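Local structure of tumour necrosis factor receptor (Ectromelia virus, 3ON9) at residues Phe6-Glu12 with Tyr126-Thr132; Asn24-Gly28 with Phe51-Tyr55; Lys61-Ser65 with Leu150-Ile155. The protein probably inhibits host immune defence by binding tumour necrosis factor and, through the SECRET domain that forms this chain, chemokines outside the cell. All blocks are in the same frame, centred on the assembly; numbering follows the deposited sequence.

All three contacts reach the same five-stranded antiparallel sheet of the SECRET domain, a beta-sandwich. Contact 1 lies within it and pairs strands 8-16 and 122-130. One face of that pair is buried and the other is partly exposed. Contact 2 is a surface contact at the sandwich edge, where 24-28, with outermost strand 24-26 of the six-stranded sheet, meets outermost strand 51-59 without any backbone hydrogen bond. Contact 3 is partly buried and lays the loop 150-155 over strand 62-69. The chemistry follows the place: a backbone ladder in contact 1, one hydroxyl-carboxylate bond in contact 2, apolar packing in contact 3. F51 of contact 2 touches I9 and V11 of contact 1.

Contact 1: residues Phe6-Glu12 with Tyr126-Thr132; sequences FNSIDVE and YIVYANT
The F6 ring takes the edge of Y129 on one face. The planes stand at 61°, a T-shaped (edge-to-face) pair, and Y129 CD1 sits over the centre of the F6 ring. Y129 CB also makes a CH-pi contact with that ring. A chi1 of 64° sets F6 CG between its backbone N and carbonyl carbon and turns the ring toward Y129.

The N7 amide grips T132 twice. Its OD1 accepts from T132 N at 2.9 Å in a nearly straight bond (173°). Its ND2 gives to T132 OG1 at 3.0 Å, close to the amide plane. These two bonds fix the amide's rotation. N7 and S8 both face A130 in a classic beta bulge: N7 N bonds A130 O at 2.9 Å, and the bond from S8 N is weak.

Beyond the bulge the strands run antiparallel. D10 and V128 exchange two backbone bonds, as do E12 and Y126. A water bridges S8 OG and V128 O. S8, D10, E12, Y126, V128 and A130 point to the partly exposed face; there E12 CB meets the edge of the Y126 ring.

I9, V11, I127 and Y129 line the buried face. They pack toward strands 51-59, 82-89 and 110-116, and Y129 OH bonds E111. Strand 62-69 flanks 8-16, and strand 140-145 flanks 122-130.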
loop_
_atom_site.group_PDB
_atom_site.type_symbol
_atom_site.label_atom_id
_atom_site.label_comp_id
_atom_site.label_asym_id
_atom_site.label_seq_id
_atom_site.Cartn_x
_atom_site.Cartn_y
_atom_site.Cartn_z
ATOM N N PHE A 6 15.174 -3.903 -7.838
ATOM C CA PHE A 6 14.005 -3.060 -8.085
ATOM C C PHE A 6 14.336 -1.579 -7.911
ATOM O O PHE A 6 15.178 -1.219 -7.084
ATOM C CB PHE A 6 12.811 -3.482 -7.215
ATOM C CG PHE A 6 13.023 -3.309 -5.722
ATOM C CD1 PHE A 6 12.755 -2.096 -5.103
ATOM C CD2 PHE A 6 13.444 -4.376 -4.940
ATOM C CE1 PHE A 6 12.930 -1.934 -3.725
ATOM C CE2 PHE A 6 13.620 -4.222 -3.571
ATOM C CZ PHE A 6 13.353 -3.001 -2.963
ATOM N N ASN A 7 13.705 -0.734 -8.720
ATOM C CA ASN A 7 13.828 0.713 -8.568
ATOM C C ASN A 7 12.471 1.369 -8.354
ATOM O O ASN A 7 12.361 2.588 -8.369
ATOM C CB ASN A 7 14.549 1.360 -9.767
ATOM C CG ASN A 7 13.924 1.000 -11.102
ATOM O OD1 ASN A 7 12.956 0.260 -11.160
ATOM N ND2 ASN A 7 14.480 1.531 -12.184
ATOM N N SER A 8 11.444 0.542 -8.164
ATOM C CA SER A 8 10.077 1.039 -8.052
ATOM C C SER A 8 9.319 0.244 -7.000
ATOM O O SER A 8 9.374 -0.981 -7.004
ATOM C CB SER A 8 9.360 0.871 -9.395
ATOM O OG SER A 8 7.985 1.202 -9.291
ATOM N N ILE A 9 8.617 0.937 -6.103
ATOM C CA ILE A 9 7.721 0.274 -5.157
ATOM C C ILE A 9 6.347 0.911 -5.272
ATOM O O ILE A 9 6.216 2.139 -5.264
ATOM C CB ILE A 9 8.181 0.377 -3.676
ATOM C CG1 ILE A 9 9.663 0.046 -3.525
ATOM C CG2 ILE A 9 7.368 -0.584 -2.803
ATOM C CD1 ILE A 9 10.181 0.204 -2.090
ATOM N N ASP A 10 5.337 0.052 -5.374
ATOM C CA ASP A 10 3.948 0.441 -5.511
ATOM C C ASP A 10 3.216 -0.240 -4.367
ATOM O O ASP A 10 3.382 -1.437 -4.146
ATOM C CB ASP A 10 3.433 -0.036 -6.881
ATOM C CG ASP A 10 1.923 -0.172 -6.939
ATOM O OD1 ASP A 10 1.253 0.835 -7.233
ATOM O OD2 ASP A 10 1.422 -1.300 -6.713
ATOM N N VAL A 11 2.462 0.536 -3.596
ATOM C CA VAL A 11 1.641 -0.010 -2.533
ATOM C C VAL A 11 0.204 0.396 -2.818
ATOM O O VAL A 11 -0.075 1.573 -3.013
ATOM C CB VAL A 11 2.090 0.520 -1.147
ATOM C CG1 VAL A 11 1.174 -0.020 -0.054
ATOM C CG2 VAL A 11 3.535 0.127 -0.874
ATOM N N GLU A 12 -0.696 -0.585 -2.881
ATOM C CA GLU A 12 -2.107 -0.334 -3.142
ATOM C C GLU A 12 -2.935 -0.905 -2.018
ATOM O O GLU A 12 -2.685 -2.021 -1.566
ATOM C CB GLU A 12 -2.558 -1.009 -4.437
ATOM C CG GLU A 12 -1.807 -0.576 -5.667
ATOM C CD GLU A 12 -1.946 -1.584 -6.796
ATOM O OE1 GLU A 12 -3.088 -1.831 -7.250
ATOM O OE2 GLU A 12 -0.909 -2.134 -7.221
ATOM N N TYR A 126 -1.688 -4.726 -2.063
ATOM C CA TYR A 126 -0.626 -5.182 -2.948
ATOM C C TYR A 126 0.626 -4.366 -2.701
ATOM O O TYR A 126 0.585 -3.139 -2.714
ATOM C CB TYR A 126 -1.031 -5.054 -4.417
ATOM C CG TYR A 126 -2.379 -5.649 -4.748
ATOM C CD1 TYR A 126 -2.510 -6.988 -5.115
ATOM C CD2 TYR A 126 -3.522 -4.871 -4.695
ATOM C CE1 TYR A 126 -3.766 -7.523 -5.415
ATOM C CE2 TYR A 126 -4.770 -5.397 -4.991
ATOM C CZ TYR A 126 -4.885 -6.710 -5.350
ATOM O OH TYR A 126 -6.147 -7.196 -5.647
ATOM N N ILE A 127 1.732 -5.058 -2.473
ATOM C CA ILE A 127 3.035 -4.403 -2.388
ATOM C C ILE A 127 3.850 -4.949 -3.550
ATOM O O ILE A 127 4.106 -6.149 -3.624
ATOM C CB ILE A 127 3.726 -4.714 -1.065
ATOM C CG1 ILE A 127 2.841 -4.232 0.089
ATOM C CG2 ILE A 127 5.104 -4.014 -1.013
ATOM C CD1 ILE A 127 3.288 -4.693 1.452
ATOM N N VAL A 128 4.235 -4.066 -4.462
ATOM C CA VAL A 128 4.785 -4.484 -5.746
ATOM C C VAL A 128 6.146 -3.857 -5.965
ATOM O O VAL A 128 6.281 -2.629 -5.985
ATOM C CB VAL A 128 3.839 -4.090 -6.888
ATOM C CG1 VAL A 128 4.400 -4.547 -8.230
ATOM C CG2 VAL A 128 2.461 -4.705 -6.653
ATOM N N TYR A 129 7.155 -4.706 -6.100
ATOM C CA TYR A 129 8.505 -4.255 -6.364
ATOM C C TYR A 129 8.839 -4.553 -7.815
ATOM O O TYR A 129 8.678 -5.695 -8.282
ATOM C CB TYR A 129 9.482 -5.005 -5.474
ATOM C CG TYR A 129 9.172 -4.991 -3.998
ATOM C CD1 TYR A 129 9.815 -4.103 -3.150
ATOM C CD2 TYR A 129 8.246 -5.883 -3.441
ATOM C CE1 TYR A 129 9.557 -4.097 -1.801
ATOM C CE2 TYR A 129 7.985 -5.881 -2.080
ATOM C CZ TYR A 129 8.651 -4.984 -1.266
ATOM O OH TYR A 129 8.424 -4.972 0.088
ATOM N N ALA A 130 9.304 -3.538 -8.534
ATOM C CA ALA A 130 9.657 -3.708 -9.935
ATOM C C ALA A 130 10.990 -3.077 -10.291
ATOM O O ALA A 130 11.293 -1.966 -9.866
ATOM C CB ALA A 130 8.562 -3.130 -10.833
ATOM N N ASN A 131 11.784 -3.802 -11.076
ATOM C CA ASN A 131 12.904 -3.215 -11.789
ATOM C C ASN A 131 12.375 -2.792 -13.144
ATOM O O ASN A 131 12.068 -3.646 -13.971
ATOM C CB ASN A 131 14.008 -4.259 -11.969
ATOM C CG ASN A 131 15.220 -3.700 -12.684
ATOM O OD1 ASN A 131 15.207 -2.563 -13.152
ATOM N ND2 ASN A 131 16.280 -4.501 -12.768
ATOM N N THR A 132 12.231 -1.490 -13.372
ATOM C CA THR A 132 11.681 -1.008 -14.633
ATOM C C THR A 132 12.525 -1.396 -15.844
ATOM O O THR A 132 12.051 -1.321 -16.971
ATOM C CB THR A 132 11.428 0.510 -14.632
ATOM O OG1 THR A 132 12.674 1.216 -14.547
ATOM C CG2 THR A 132 10.529 0.904 -13.456
HETATM O O HOH W 1 6.386 -0.952 -8.484
#

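Contact 2: residues Asn24-Gly28 with Phe51-Tyr55; sequences NSSIG and FIGDY
S25 and D54 face each other across backbones that are not paired, with CA atoms 7.7 Å apart; the other near pair is I27 CA and I52 CA, at 7.4 Å. No backbone bond joins 24-28 to 51-55. The bridging is done by the side chains of S25, I27 and D54, with backbone atoms of F51 to G53.

The hydroxyl of S25 gives a short hydrogen bond to the D54 carboxylate, OG to OD2 2.6 Å. OD2 receives it on its syn lone pair, the side of the other oxygen. D54 OD1 therefore also lies near, 3.3 Å from S25 OG. The S25 torsion, chi1 166°, places OG opposite its own backbone N and extends it toward strand 51-59. A chi1 of 56° turns the D54 carboxylate to S25 OG and I27.

I27 supplies the apolar half. Its two branches spread over 51-54: CG1, and CD1 at its tip, on one side, and CG2 on the other. I27 CG1 lies 3.6 Å from D54 OD2, the same oxygen that S25 OG holds. I27 CG2 rests 3.6 Å from F51 O. I27 CD1 reaches the backbone between I52 and G53, 3.7 Å from G53 N. Here I52 and G53 both face F68 of the adjoining strand 62-69, a classic beta bulge. I27 CD1 thus packs against the bulged backbone. The F51 ring leads away from I27 into the sandwich interior. The D54 side chain also touches F67 and I33, from strands on both sheets.

OD2 of D54 thus has a polar partner, S25 OG, and an apolar neighbour, I27 CG1. The S25 bond probably helps to stabilise negative charge on D54. This single polar bond and the I27 packing join the edges of the two sheets at the surface.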
loop_
_atom_site.group_PDB
_atom_site.type_symbol
_atom_site.label_atom_id
_atom_site.label_comp_id
_atom_site.label_asym_id
_atom_site.label_seq_id
_atom_site.Cartn_x
_atom_site.Cartn_y
_atom_site.Cartn_z
ATOM N N ASN A 24 -6.551 13.283 4.353
ATOM C CA ASN A 24 -5.354 14.092 4.563
ATOM C C ASN A 24 -4.127 13.207 4.416
ATOM O O ASN A 24 -4.103 12.055 4.897
ATOM C CB ASN A 24 -5.370 14.720 5.960
ATOM C CG ASN A 24 -4.776 16.103 5.966
ATOM O OD1 ASN A 24 -5.210 16.962 5.207
ATOM N ND2 ASN A 24 -3.774 16.330 6.814
ATOM N N SER A 25 -3.105 13.736 3.757
ATOM C CA SER A 25 -1.886 12.973 3.522
ATOM C C SER A 25 -0.660 13.612 4.152
ATOM O O SER A 25 -0.480 14.840 4.095
ATOM C CB SER A 25 -1.626 12.845 2.018
ATOM O OG SER A 25 -0.297 12.386 1.772
ATOM N N SER A 26 0.198 12.775 4.718
ATOM C CA SER A 26 1.509 13.237 5.157
ATOM C C SER A 26 2.599 12.228 4.846
ATOM O O SER A 26 2.716 11.199 5.512
ATOM C CB SER A 26 1.516 13.564 6.649
ATOM O OG SER A 26 2.846 13.865 7.053
ATOM N N ILE A 27 3.405 12.530 3.835
ATOM C CA ILE A 27 4.463 11.623 3.416
ATOM C C ILE A 27 5.736 11.870 4.220
ATOM O O ILE A 27 5.966 12.971 4.714
ATOM C CB ILE A 27 4.705 11.712 1.886
ATOM C CG1 ILE A 27 3.501 11.112 1.144
ATOM C CG2 ILE A 27 5.968 10.962 1.484
ATOM C CD1 ILE A 27 3.598 11.175 -0.362
ATOM N N GLY A 28 6.539 10.825 4.388
ATOM C CA GLY A 28 7.764 10.926 5.161
ATOM C C GLY A 28 8.207 9.528 5.560
ATOM O O GLY A 28 7.805 8.544 4.938
ATOM N N PHE A 51 9.387 7.330 -1.483
ATOM C CA PHE A 51 7.966 7.487 -1.736
ATOM C C PHE A 51 7.645 8.954 -1.986
ATOM O O PHE A 51 8.023 9.822 -1.192
ATOM C CB PHE A 51 7.150 6.910 -0.586
ATOM C CG PHE A 51 7.061 5.413 -0.624
ATOM C CD1 PHE A 51 6.041 4.788 -1.330
ATOM C CD2 PHE A 51 8.023 4.631 -0.007
ATOM C CE1 PHE A 51 5.965 3.398 -1.390
ATOM C CE2 PHE A 51 7.960 3.244 -0.059
ATOM C CZ PHE A 51 6.932 2.623 -0.762
ATOM N N ILE A 52 6.962 9.227 -3.098
ATOM C CA ILE A 52 6.734 10.595 -3.553
ATOM C C ILE A 52 5.277 10.971 -3.728
ATOM O O ILE A 52 4.955 12.157 -3.834
ATOM C CB ILE A 52 7.429 10.878 -4.907
ATOM C CG1 ILE A 52 6.918 9.925 -5.993
ATOM C CG2 ILE A 52 8.959 10.815 -4.765
ATOM C CD1 ILE A 52 7.506 10.207 -7.354
ATOM N N GLY A 53 4.396 9.982 -3.782
ATOM C CA GLY A 53 3.007 10.292 -4.063
ATOM C C GLY A 53 2.063 9.304 -3.436
ATOM O O GLY A 53 2.452 8.183 -3.098
ATOM N N ASP A 54 0.817 9.729 -3.279
ATOM C CA ASP A 54 -0.222 8.832 -2.803
ATOM C C ASP A 54 -1.577 9.238 -3.335
ATOM O O ASP A 54 -1.709 10.260 -4.001
ATOM C CB ASP A 54 -0.232 8.718 -1.276
ATOM C CG ASP A 54 -0.376 10.045 -0.574
ATOM O OD1 ASP A 54 -0.895 11.020 -1.168
ATOM O OD2 ASP A 54 0.039 10.094 0.599
ATOM N N TYR A 55 -2.589 8.425 -3.050
ATOM C CA TYR A 55 -3.924 8.716 -3.553
ATOM C C TYR A 55 -4.967 7.958 -2.750
ATOM O O TYR A 55 -4.646 6.986 -2.076
ATOM C CB TYR A 55 -4.035 8.371 -5.046
ATOM C CG TYR A 55 -3.699 6.936 -5.384
ATOM C CD1 TYR A 55 -4.688 5.955 -5.407
ATOM C CD2 TYR A 55 -2.392 6.553 -5.658
ATOM C CE1 TYR A 55 -4.385 4.646 -5.716
ATOM C CE2 TYR A 55 -2.079 5.245 -5.962
ATOM C CZ TYR A 55 -3.081 4.288 -5.988
ATOM O OH TYR A 55 -2.763 2.974 -6.294
#

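Contact 3: residues Lys61-Ser65 with Leu150-Ile155; sequences KLATS and LNVDHI
L62 and T64 pack on L150, V152 and I155 of a loop with no regular secondary structure, and no hydrogen bond joins the two segments. L62 is gripped from several sides. Its CD1 lies 3.9 Å from L150 CD1 and also 3.9 Å from V152 CG1. The other L62 methyl, CD2, comes within 3.4 Å of N151 O and within 4.0 Å of I155 CD1. The L62 and L150 side chains run alongside each other, ends pointing opposite ways, while V152 meets L62 at a slant.

T64 is two residues on and points to the same side. A chi1 of -175° swings T64 OG1 far from its backbone N and puts CG2 against I155 CG2 (3.5 Å). V152 CG2 touches T64 OG1, whose hydrogen bond is with N14 of strand 8-16.

The loop is shaped by its own bonds. N151 OD1 accepts from D153 N at 3.0 Å, an Asx turn. A type II beta turn follows from V152 to I155, closed by I155 N to V152 O. The turns bring V152 and I155 together over the strand. This is a C-terminal loop covering the outer face of one sheet of the SECRET beta-sandwich.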
loop_
_atom_site.group_PDB
_atom_site.type_symbol
_atom_site.label_atom_id
_atom_site.label_comp_id
_atom_site.label_asym_id
_atom_site.label_seq_id
_atom_site.Cartn_x
_atom_site.Cartn_y
_atom_site.Cartn_z
ATOM N N LYS A 61 -19.100 3.448 -2.045
ATOM C CA LYS A 61 -18.462 3.062 -0.787
ATOM C C LYS A 61 -17.178 2.277 -1.030
ATOM O O LYS A 61 -16.629 1.685 -0.106
ATOM C CB LYS A 61 -19.414 2.249 0.086
ATOM C CG LYS A 61 -20.662 3.000 0.543
ATOM C CD LYS A 61 -21.534 2.079 1.388
ATOM C CE LYS A 61 -22.640 2.847 2.097
ATOM N NZ LYS A 61 -23.749 3.198 1.170
ATOM N N LEU A 62 -16.707 2.288 -2.277
ATOM C CA LEU A 62 -15.514 1.540 -2.673
ATOM C C LEU A 62 -14.324 2.481 -2.827
ATOM O O LEU A 62 -14.395 3.447 -3.576
ATOM C CB LEU A 62 -15.753 0.823 -4.005
ATOM C CG LEU A 62 -14.557 0.114 -4.648
ATOM C CD1 LEU A 62 -14.114 -1.063 -3.780
ATOM C CD2 LEU A 62 -14.936 -0.356 -6.048
ATOM N N ALA A 63 -13.231 2.181 -2.137
ATOM C CA ALA A 63 -12.040 3.024 -2.207
ATOM C C ALA A 63 -10.842 2.292 -2.803
ATOM O O ALA A 63 -10.610 1.124 -2.502
ATOM C CB ALA A 63 -11.684 3.539 -0.826
ATOM N N THR A 64 -10.089 2.995 -3.645
ATOM C CA THR A 64 -8.747 2.555 -3.992
ATOM C C THR A 64 -7.782 3.607 -3.463
ATOM O O THR A 64 -8.078 4.789 -3.499
ATOM C CB THR A 64 -8.553 2.333 -5.515
ATOM O OG1 THR A 64 -7.249 1.782 -5.762
ATOM C CG2 THR A 64 -8.704 3.632 -6.291
ATOM N N SER A 65 -6.640 3.169 -2.958
ATOM C CA SER A 65 -5.679 4.082 -2.358
ATOM C C SER A 65 -4.286 3.503 -2.526
ATOM O O SER A 65 -4.135 2.340 -2.867
ATOM C CB SER A 65 -6.005 4.310 -0.873
ATOM O OG SER A 65 -5.755 3.151 -0.087
ATOM N N LEU A 150 -11.629 -7.064 -4.435
ATOM C CA LEU A 150 -12.326 -5.908 -4.994
ATOM C C LEU A 150 -11.841 -5.557 -6.395
ATOM O O LEU A 150 -10.640 -5.588 -6.674
ATOM C CB LEU A 150 -12.125 -4.700 -4.077
ATOM C CG LEU A 150 -12.694 -4.854 -2.672
ATOM C CD1 LEU A 150 -12.142 -3.750 -1.744
ATOM C CD2 LEU A 150 -14.228 -4.879 -2.705
ATOM N N ASN A 151 -12.787 -5.217 -7.267
ATOM C CA ASN A 151 -12.440 -4.658 -8.566
ATOM C C ASN A 151 -12.489 -3.138 -8.478
ATOM O O ASN A 151 -13.562 -2.555 -8.277
ATOM C CB ASN A 151 -13.413 -5.158 -9.640
ATOM C CG ASN A 151 -13.050 -4.684 -11.028
ATOM O OD1 ASN A 151 -12.022 -4.036 -11.231
ATOM N ND2 ASN A 151 -13.902 -5.012 -12.003
ATOM N N VAL A 152 -11.322 -2.505 -8.599
ATOM C CA VAL A 152 -11.240 -1.053 -8.587
ATOM C C VAL A 152 -10.722 -0.520 -9.912
ATOM O O VAL A 152 -10.279 0.632 -9.994
ATOM C CB VAL A 152 -10.340 -0.536 -7.437
ATOM C CG1 VAL A 152 -10.965 -0.852 -6.084
ATOM C CG2 VAL A 152 -8.941 -1.114 -7.562
ATOM N N ASP A 153 -10.781 -1.346 -10.961
ATOM C CA ASP A 153 -10.333 -0.894 -12.271
ATOM C C ASP A 153 -10.964 0.439 -12.653
ATOM O O ASP A 153 -12.155 0.669 -12.425
ATOM C CB ASP A 153 -10.693 -1.917 -13.355
ATOM C CG ASP A 153 -9.848 -3.175 -13.287
ATOM O OD1 ASP A 153 -8.959 -3.279 -12.412
ATOM O OD2 ASP A 153 -10.078 -4.068 -14.134
ATOM N N HIS A 154 -10.156 1.296 -13.265
ATOM C CA HIS A 154 -10.623 2.564 -13.829
ATOM C C HIS A 154 -11.075 3.610 -12.806
ATOM O O HIS A 154 -11.767 4.550 -13.168
ATOM C CB HIS A 154 -11.736 2.330 -14.851
ATOM C CG HIS A 154 -11.450 1.216 -15.814
ATOM N ND1 HIS A 154 -10.325 1.189 -16.608
ATOM C CD2 HIS A 154 -12.147 0.093 -16.107
ATOM C CE1 HIS A 154 -10.337 0.092 -17.346
ATOM N NE2 HIS A 154 -11.431 -0.589 -17.063
ATOM N N ILE A 155 -10.696 3.450 -11.541
ATOM C CA ILE A 155 -10.865 4.530 -10.563
ATOM C C ILE A 155 -9.533 5.279 -10.545
ATOM O O ILE A 155 -8.497 4.685 -10.268
ATOM C CB ILE A 155 -11.205 3.985 -9.148
ATOM C CG1 ILE A 155 -12.486 3.142 -9.172
ATOM C CG2 ILE A 155 -11.330 5.138 -8.123
ATOM C CD1 ILE A 155 -12.831 2.513 -7.816
#